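Long-range contacts in catechol 2,3-dioxygenase (Pseudomonas sp. KL28, PDB 3HPY), which probably catalyses the ferrous-iron-dependent cleavage of catechol by dioxygen, opening the aromatic ring to give (2Z,4E)-2-hydroxy-6-oxohexa-2,4-dienoate: residues P9-R15 with G65-F71; V14-N18 with D260-N264. All blocks are in the same frame, centred on the assembly; numbering follows the deposited sequence.

Contact 1 (P9-R15 with G65-F71)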
ATOM      1  N   PRO C   9     -21.565  16.401  -2.178  1.00 28.78           N
ATOM      2  CA  PRO C   9     -22.769  15.569  -2.271  1.00 28.34           C
ATOM      3  C   PRO C   9     -23.211  15.414  -0.817  1.00 29.48           C
ATOM      4  O   PRO C   9     -22.381  15.091   0.042  1.00 29.16           O
ATOM      5  CB  PRO C   9     -22.240  14.258  -2.830  1.00 28.14           C
ATOM      6  CG  PRO C   9     -21.112  14.688  -3.711  1.00 27.10           C
ATOM      7  CD  PRO C   9     -20.456  15.833  -2.967  1.00 27.86           C
ATOM      8  N   GLY C  10     -24.492  15.651  -0.529  1.00 29.09           N
ATOM      9  CA  GLY C  10     -24.969  15.546   0.841  1.00 28.20           C
ATOM     10  C   GLY C  10     -25.637  14.230   1.200  1.00 29.65           C
ATOM     11  O   GLY C  10     -25.447  13.716   2.301  1.00 29.98           O
ATOM     12  N   HIS C  11     -26.418  13.675   0.279  1.00 29.24           N
ATOM     13  CA  HIS C  11     -27.096  12.423   0.555  1.00 30.62           C
ATOM     14  C   HIS C  11     -27.712  11.776  -0.683  1.00 31.04           C
ATOM     15  O   HIS C  11     -27.996  12.449  -1.679  1.00 30.85           O
ATOM     16  CB  HIS C  11     -28.176  12.660   1.627  1.00 30.96           C
ATOM     17  CG  HIS C  11     -29.220  13.660   1.232  1.00 32.54           C
ATOM     18  ND1 HIS C  11     -29.835  14.492   2.144  1.00 34.89           N
ATOM     19  CD2 HIS C  11     -29.784  13.938   0.033  1.00 31.49           C
ATOM     20  CE1 HIS C  11     -30.731  15.239   1.522  1.00 32.79           C
ATOM     21  NE2 HIS C  11     -30.719  14.921   0.240  1.00 31.58           N
ATOM     22  N   ALA C  12     -27.904  10.463  -0.621  1.00 31.23           N
ATOM     23  CA  ALA C  12     -28.515   9.732  -1.723  1.00 32.51           C
ATOM     24  C   ALA C  12     -29.692   8.915  -1.192  1.00 34.30           C
ATOM     25  O   ALA C  12     -29.507   8.045  -0.346  1.00 34.86           O
ATOM     26  CB  ALA C  12     -27.494   8.809  -2.373  1.00 32.39           C
ATOM     27  N   GLN C  13     -30.903   9.196  -1.665  1.00 34.50           N
ATOM     28  CA  GLN C  13     -32.056   8.423  -1.214  1.00 35.65           C
ATOM     29  C   GLN C  13     -32.262   7.289  -2.207  1.00 35.15           C
ATOM     30  O   GLN C  13     -32.664   7.518  -3.350  1.00 34.76           O
ATOM     31  CB  GLN C  13     -33.319   9.287  -1.143  1.00 37.29           C
ATOM     32  CG  GLN C  13     -34.571   8.500  -0.738  1.00 38.48           C
ATOM     33  CD  GLN C  13     -34.863   8.559   0.750  1.00 38.60           C
ATOM     34  OE1 GLN C  13     -35.503   9.495   1.234  1.00 36.26           O
ATOM     35  NE2 GLN C  13     -34.385   7.560   1.487  1.00 40.32           N
ATOM     36  N   VAL C  14     -31.973   6.071  -1.757  1.00 34.65           N
ATOM     37  CA  VAL C  14     -32.081   4.876  -2.588  1.00 35.06           C
ATOM     38  C   VAL C  14     -33.106   3.907  -1.999  1.00 35.79           C
ATOM     39  O   VAL C  14     -33.238   3.778  -0.780  1.00 35.91           O
ATOM     40  CB  VAL C  14     -30.700   4.164  -2.702  1.00 33.52           C
ATOM     41  CG1 VAL C  14     -30.829   2.871  -3.502  1.00 34.41           C
ATOM     42  CG2 VAL C  14     -29.698   5.086  -3.372  1.00 33.24           C
ATOM     43  N   ARG C  15     -33.827   3.230  -2.882  1.00 36.53           N
ATOM     44  CA  ARG C  15     -34.851   2.278  -2.480  1.00 37.24           C
ATOM     45  C   ARG C  15     -34.403   0.829  -2.670  1.00 36.35           C
ATOM     46  O   ARG C  15     -33.814   0.481  -3.684  1.00 35.84           O
ATOM     47  CB  ARG C  15     -36.125   2.547  -3.279  1.00 36.89           C
ATOM     48  CG  ARG C  15     -35.882   2.954  -4.729  1.00 38.05           C
ATOM     49  CD  ARG C  15     -37.206   3.102  -5.468  1.00 36.84           C
ATOM     50  NE  ARG C  15     -37.051   3.150  -6.920  1.00 37.85           N
ATOM     51  CZ  ARG C  15     -36.762   4.245  -7.615  1.00 37.08           C
ATOM     52  NH1 ARG C  15     -36.595   5.410  -7.000  1.00 37.20           N
ATOM     53  NH2 ARG C  15     -36.636   4.172  -8.933  1.00 36.79           N
ATOM     54  N   GLY C  65     -33.478   1.531  -7.190  1.00 35.03           N
ATOM     55  CA  GLY C  65     -33.054   2.746  -7.866  1.00 32.89           C
ATOM     56  C   GLY C  65     -32.894   3.915  -6.920  1.00 32.16           C
ATOM     57  O   GLY C  65     -32.872   3.737  -5.705  1.00 32.92           O
ATOM     58  N   ILE C  66     -32.801   5.119  -7.471  1.00 32.12           N
ATOM     59  CA  ILE C  66     -32.637   6.307  -6.646  1.00 31.73           C
ATOM     60  C   ILE C  66     -33.842   7.243  -6.683  1.00 31.65           C
ATOM     61  O   ILE C  66     -34.396   7.506  -7.745  1.00 31.96           O
ATOM     62  CB  ILE C  66     -31.392   7.110  -7.083  1.00 31.79           C
ATOM     63  CG1 ILE C  66     -31.227   8.336  -6.185  1.00 32.56           C
ATOM     64  CG2 ILE C  66     -31.529   7.534  -8.547  1.00 30.18           C
ATOM     65  CD1 ILE C  66     -29.926   9.064  -6.388  1.00 33.40           C
ATOM     66  N   ASP C  67     -34.250   7.735  -5.517  1.00 32.62           N
ATOM     67  CA  ASP C  67     -35.362   8.676  -5.453  1.00 32.92           C
ATOM     68  C   ASP C  67     -34.800  10.060  -5.759  1.00 32.14           C
ATOM     69  O   ASP C  67     -35.293  10.770  -6.633  1.00 32.18           O
ATOM     70  CB  ASP C  67     -36.012   8.684  -4.064  1.00 33.85           C
ATOM     71  CG  ASP C  67     -36.679   7.362  -3.719  1.00 37.29           C
ATOM     72  OD1 ASP C  67     -37.224   6.714  -4.639  1.00 36.28           O
ATOM     73  OD2 ASP C  67     -36.673   6.976  -2.526  1.00 37.05           O
ATOM     74  N   PHE C  68     -33.742  10.429  -5.046  1.00 31.62           N
ATOM     75  CA  PHE C  68     -33.130  11.733  -5.246  1.00 30.14           C
ATOM     76  C   PHE C  68     -31.705  11.808  -4.708  1.00 29.86           C
ATOM     77  O   PHE C  68     -31.282  10.972  -3.907  1.00 29.90           O
ATOM     78  CB  PHE C  68     -34.006  12.813  -4.599  1.00 29.92           C
ATOM     79  CG  PHE C  68     -34.278  12.586  -3.145  1.00 29.34           C
ATOM     80  CD1 PHE C  68     -33.376  13.021  -2.177  1.00 28.05           C
ATOM     81  CD2 PHE C  68     -35.448  11.944  -2.739  1.00 28.92           C
ATOM     82  CE1 PHE C  68     -33.631  12.824  -0.819  1.00 29.08           C
ATOM     83  CE2 PHE C  68     -35.716  11.738  -1.382  1.00 28.52           C
ATOM     84  CZ  PHE C  68     -34.802  12.181  -0.416  1.00 29.06           C
ATOM     85  N   PHE C  69     -30.971  12.814  -5.167  1.00 29.10           N
ATOM     86  CA  PHE C  69     -29.586  13.024  -4.766  1.00 29.43           C
ATOM     87  C   PHE C  69     -29.415  14.481  -4.344  1.00 28.01           C
ATOM     88  O   PHE C  69     -29.659  15.391  -5.134  1.00 27.32           O
ATOM     89  CB  PHE C  69     -28.664  12.708  -5.943  1.00 29.04           C
ATOM     90  CG  PHE C  69     -27.213  12.611  -5.571  1.00 30.13           C
ATOM     91  CD1 PHE C  69     -26.313  13.587  -5.973  1.00 29.33           C
ATOM     92  CD2 PHE C  69     -26.746  11.530  -4.826  1.00 28.72           C
ATOM     93  CE1 PHE C  69     -24.964  13.493  -5.642  1.00 30.35           C
ATOM     94  CE2 PHE C  69     -25.405  11.427  -4.492  1.00 30.13           C
ATOM     95  CZ  PHE C  69     -24.511  12.413  -4.901  1.00 29.42           C
ATOM     96  N   GLY C  70     -28.985  14.698  -3.107  1.00 25.69           N
ATOM     97  CA  GLY C  70     -28.826  16.056  -2.621  1.00 26.49           C
ATOM     98  C   GLY C  70     -27.409  16.566  -2.426  1.00 26.00           C
ATOM     99  O   GLY C  70     -26.474  15.791  -2.249  1.00 25.74           O
ATOM    100  N   PHE C  71     -27.272  17.889  -2.450  1.00 25.60           N
ATOM    101  CA  PHE C  71     -25.986  18.558  -2.275  1.00 27.16           C
ATOM    102  C   PHE C  71     -26.077  19.604  -1.167  1.00 28.79           C
ATOM    103  O   PHE C  71     -26.979  20.444  -1.175  1.00 28.12           O
ATOM    104  CB  PHE C  71     -25.590  19.282  -3.558  1.00 26.33           C
ATOM    105  CG  PHE C  71     -25.182  18.379  -4.681  1.00 27.41           C
ATOM    106  CD1 PHE C  71     -23.874  17.931  -4.777  1.00 25.23           C
ATOM    107  CD2 PHE C  71     -26.088  18.029  -5.685  1.00 27.04           C
ATOM    108  CE1 PHE C  71     -23.468  17.161  -5.851  1.00 23.06           C
ATOM    109  CE2 PHE C  71     -25.684  17.251  -6.771  1.00 25.74           C
ATOM    110  CZ  PHE C  71     -24.375  16.821  -6.853  1.00 24.81           C
TER
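Gln13 lies across the ring of Phe68 where strand 9-15 runs antiparallel to 65-71. Its CB sits over the ring face, 3.4 Å from the centroid of Phe68, in a CH-pi contact; Phe68 CG stands between its backbone N and carbonyl carbon (chi1 56°), which lays the ring beneath that methylene. The next carbon, Gln13 CG, comes 3.2 Å from Asp67 OD2. The bend at chi2 turns CD back toward the aromatic rim, so that Gln13 OE1 ends 3.2 Å from Phe68 CZ, the amide nearly perpendicular to the ring. A long side chain ending in an amide suits this buried spot, giving apolar methylenes to the ring and, through OE1, a hydrogen bond to Arg42.

Two classic beta bulges interrupt the pairing. Gly70 O accepts from both Gly10 N (2.6 Å) and His11 N (3.3 Å), which approach the same face of its carbonyl plane, while Asp67 and Phe68 both face Gln13. Having no side chain, Gly70 lets the His11 imidazole lie close, with His11 NE2 3.6 Å from Gly70 CA; the ring's ND1 is bonded to Lys124. The Arg15 guanidinium spreads over the backbone of Gly65 and Ile66, and its NH1 makes a salt bridge to Asp67 OD1 (2.8 Å), which also pairs with Arg59.

Both strands belong to the sheet of the N-terminal vicinal-oxygen-chelate (VOC) unit, with 56-60 beside 9-16 and 117-121 beside 65-73. On the face of Ala12 and Ile66, Phe69 packs on Leu152 of strand 151-159, bearer of the iron ligand His154; Pro9 touches Leu152 too.

Contact 2 (V14-N18 with D260-N264)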
ATOM      1  N   VAL C  14     -31.973   6.071  -1.757  1.00 34.65           N
ATOM      2  CA  VAL C  14     -32.081   4.876  -2.588  1.00 35.06           C
ATOM      3  C   VAL C  14     -33.106   3.907  -1.999  1.00 35.79           C
ATOM      4  O   VAL C  14     -33.238   3.778  -0.780  1.00 35.91           O
ATOM      5  CB  VAL C  14     -30.700   4.164  -2.702  1.00 33.52           C
ATOM      6  CG1 VAL C  14     -30.829   2.871  -3.502  1.00 34.41           C
ATOM      7  CG2 VAL C  14     -29.698   5.086  -3.372  1.00 33.24           C
ATOM      8  N   ARG C  15     -33.827   3.230  -2.882  1.00 36.53           N
ATOM      9  CA  ARG C  15     -34.851   2.278  -2.480  1.00 37.24           C
ATOM     10  C   ARG C  15     -34.403   0.829  -2.670  1.00 36.35           C
ATOM     11  O   ARG C  15     -33.814   0.481  -3.684  1.00 35.84           O
ATOM     12  CB  ARG C  15     -36.125   2.547  -3.279  1.00 36.89           C
ATOM     13  CG  ARG C  15     -35.882   2.954  -4.729  1.00 38.05           C
ATOM     14  CD  ARG C  15     -37.206   3.102  -5.468  1.00 36.84           C
ATOM     15  NE  ARG C  15     -37.051   3.150  -6.920  1.00 37.85           N
ATOM     16  CZ  ARG C  15     -36.762   4.245  -7.615  1.00 37.08           C
ATOM     17  NH1 ARG C  15     -36.595   5.410  -7.000  1.00 37.20           N
ATOM     18  NH2 ARG C  15     -36.636   4.172  -8.933  1.00 36.79           N
ATOM     19  N   VAL C  16     -34.669  -0.008  -1.677  1.00 37.66           N
ATOM     20  CA  VAL C  16     -34.300  -1.416  -1.750  1.00 40.15           C
ATOM     21  C   VAL C  16     -35.556  -2.286  -1.666  1.00 41.58           C
ATOM     22  O   VAL C  16     -36.557  -1.891  -1.069  1.00 40.67           O
ATOM     23  CB  VAL C  16     -33.341  -1.810  -0.603  1.00 39.82           C
ATOM     24  CG1 VAL C  16     -31.972  -1.178  -0.820  1.00 41.21           C
ATOM     25  CG2 VAL C  16     -33.917  -1.371   0.722  1.00 38.63           C
ATOM     26  N   LEU C  17     -35.495  -3.465  -2.276  1.00 43.14           N
ATOM     27  CA  LEU C  17     -36.620  -4.398  -2.279  1.00 44.69           C
ATOM     28  C   LEU C  17     -36.888  -4.960  -0.878  1.00 46.32           C
ATOM     29  O   LEU C  17     -38.043  -5.146  -0.490  1.00 46.64           O
ATOM     30  CB  LEU C  17     -36.333  -5.550  -3.241  1.00 44.29           C
ATOM     31  CG  LEU C  17     -35.813  -5.176  -4.635  1.00 45.20           C
ATOM     32  CD1 LEU C  17     -35.395  -6.433  -5.389  1.00 44.57           C
ATOM     33  CD2 LEU C  17     -36.886  -4.422  -5.399  1.00 45.70           C
ATOM     34  N   ASN C  18     -35.821  -5.248  -0.134  1.00 46.97           N
ATOM     35  CA  ASN C  18     -35.951  -5.778   1.220  1.00 48.59           C
ATOM     36  C   ASN C  18     -35.185  -4.891   2.190  1.00 49.22           C
ATOM     37  O   ASN C  18     -33.954  -4.917   2.245  1.00 49.72           O
ATOM     38  CB  ASN C  18     -35.410  -7.209   1.301  1.00 48.45           C
ATOM     39  CG  ASN C  18     -35.723  -7.880   2.633  1.00 49.32           C
ATOM     40  OD1 ASN C  18     -35.413  -7.357   3.706  1.00 47.65           O
ATOM     41  ND2 ASN C  18     -36.339  -9.052   2.565  1.00 50.99           N
ATOM     42  N   ASP C 260     -25.774  -4.197  -4.542  1.00 29.90           N
ATOM     43  CA  ASP C 260     -26.311  -4.434  -3.232  1.00 31.29           C
ATOM     44  C   ASP C 260     -27.443  -5.464  -3.407  1.00 31.39           C
ATOM     45  O   ASP C 260     -27.877  -5.744  -4.526  1.00 31.44           O
ATOM     46  CB  ASP C 260     -26.701  -3.104  -2.555  1.00 33.89           C
ATOM     47  CG  ASP C 260     -28.086  -2.617  -2.906  1.00 37.42           C
ATOM     48  OD1 ASP C 260     -28.653  -3.034  -3.941  1.00 37.76           O
ATOM     49  OD2 ASP C 260     -28.601  -1.782  -2.124  1.00 38.36           O
ATOM     50  N   PRO C 261     -27.882  -6.086  -2.307  1.00 32.79           N
ATOM     51  CA  PRO C 261     -28.939  -7.110  -2.268  1.00 33.51           C
ATOM     52  C   PRO C 261     -30.177  -6.885  -3.143  1.00 33.82           C
ATOM     53  O   PRO C 261     -30.857  -7.842  -3.511  1.00 33.55           O
ATOM     54  CB  PRO C 261     -29.288  -7.189  -0.784  1.00 32.79           C
ATOM     55  CG  PRO C 261     -27.993  -6.839  -0.118  1.00 34.62           C
ATOM     56  CD  PRO C 261     -27.480  -5.694  -0.946  1.00 32.94           C
ATOM     57  N   SER C 262     -30.471  -5.629  -3.468  1.00 33.07           N
ATOM     58  CA  SER C 262     -31.627  -5.309  -4.304  1.00 33.07           C
ATOM     59  C   SER C 262     -31.205  -5.017  -5.740  1.00 32.71           C
ATOM     60  O   SER C 262     -32.045  -4.773  -6.596  1.00 35.19           O
ATOM     61  CB  SER C 262     -32.371  -4.085  -3.758  1.00 32.42           C
ATOM     62  OG  SER C 262     -32.745  -4.259  -2.406  1.00 34.00           O
ATOM     63  N   GLY C 263     -29.905  -5.030  -6.008  1.00 31.46           N
ATOM     64  CA  GLY C 263     -29.451  -4.748  -7.357  1.00 29.98           C
ATOM     65  C   GLY C 263     -28.955  -3.324  -7.578  1.00 29.46           C
ATOM     66  O   GLY C 263     -28.634  -2.935  -8.699  1.00 29.38           O
ATOM     67  N   ASN C 264     -28.896  -2.536  -6.513  1.00 28.42           N
ATOM     68  CA  ASN C 264     -28.389  -1.177  -6.621  1.00 28.09           C
ATOM     69  C   ASN C 264     -26.864  -1.265  -6.651  1.00 26.57           C
ATOM     70  O   ASN C 264     -26.243  -1.716  -5.683  1.00 25.50           O
ATOM     71  CB  ASN C 264     -28.811  -0.347  -5.412  1.00 28.47           C
ATOM     72  CG  ASN C 264     -30.309  -0.155  -5.326  1.00 30.48           C
ATOM     73  OD1 ASN C 264     -30.909  -0.354  -4.265  1.00 32.90           O
ATOM     74  ND2 ASN C 264     -30.921   0.246  -6.434  1.00 31.32           N
TER
HETATM   75  O   HOH W   1     -32.343  -5.117   0.181  1.00 39.26           O
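Ser262 points its hydroxyl at the end of strand 14-16, where OG accepts the N-H of Leu17 at 2.9 Å along a bent path (142° at the hydrogen). Ser262 OG also lies 3.1 Å from Val16 CB, a close fit, which the short serine side chain suits, and is hydrogen-bonded at 2.8 Å to a water that donates to Asn18 O. Leu17 reaches past the hydroxyl and lays its branch against the serine methylene, Leu17 CG being 3.7 Å from Ser262 CB, so the serine offers a polar tip to the backbone and a carbon to the leucine.

Farther back, Val14 and Asn264 approach from opposite directions, with Val14 CG1 3.6 Å from the amide carbon CG of Asn264. Between these pairs Val16 and Asp260 meet at a slant, Val16 CG1 standing 3.7 Å from Asp260 OD2. That carboxylate is turned back over its own loop, CG lying between the backbone N and the carbonyl carbon (chi1 86°). Asp260 OD1 is gripped from opposite faces of the carboxylate plane by Ser262 N at 3.2 Å and Asn264 N at 2.6 Å, the first bond closing an Asx turn, while OD2 takes Tyr26 OH. The acid thus probably stiffens the type I turn from Asp260 to Gly263 that presents Ser262. Pro261 fits its second position, and Gly263 supplies the positive phi needed.

The turn joins strands 254-259 and 265-270 of the C-terminal glyoxalase-family sheet, the latter carrying the iron ligand Glu267, and meets the end of strand 9-16 in the N-terminal VOC unit. Helix 19-29 packs beside it, with Phe25 touching Asp260 and Pro261, and Asn18 starts that helix as its N-cap, bonded to Glu21 N.

Both contacts draw on strand 9-16 and share Val14 and Arg15, but they serve different levels of the fold. Contact 1 is the buried one: a pairing of neighbouring strands within a single sheet, dominated by backbone hydrogen bonds, with aromatic packing and a salt bridge at its partly exposed end. Contact 2, centred about 13 Å away, is smaller and partly exposed; it ties the strand's exit to a loop of the C-terminal sheet through one serine hydroxyl, a water and scattered apolar touches. The two adjoin where Gly65 meets Asn264, so the same strand is paired laterally in one contact and met by a turn from the second sheet in the other.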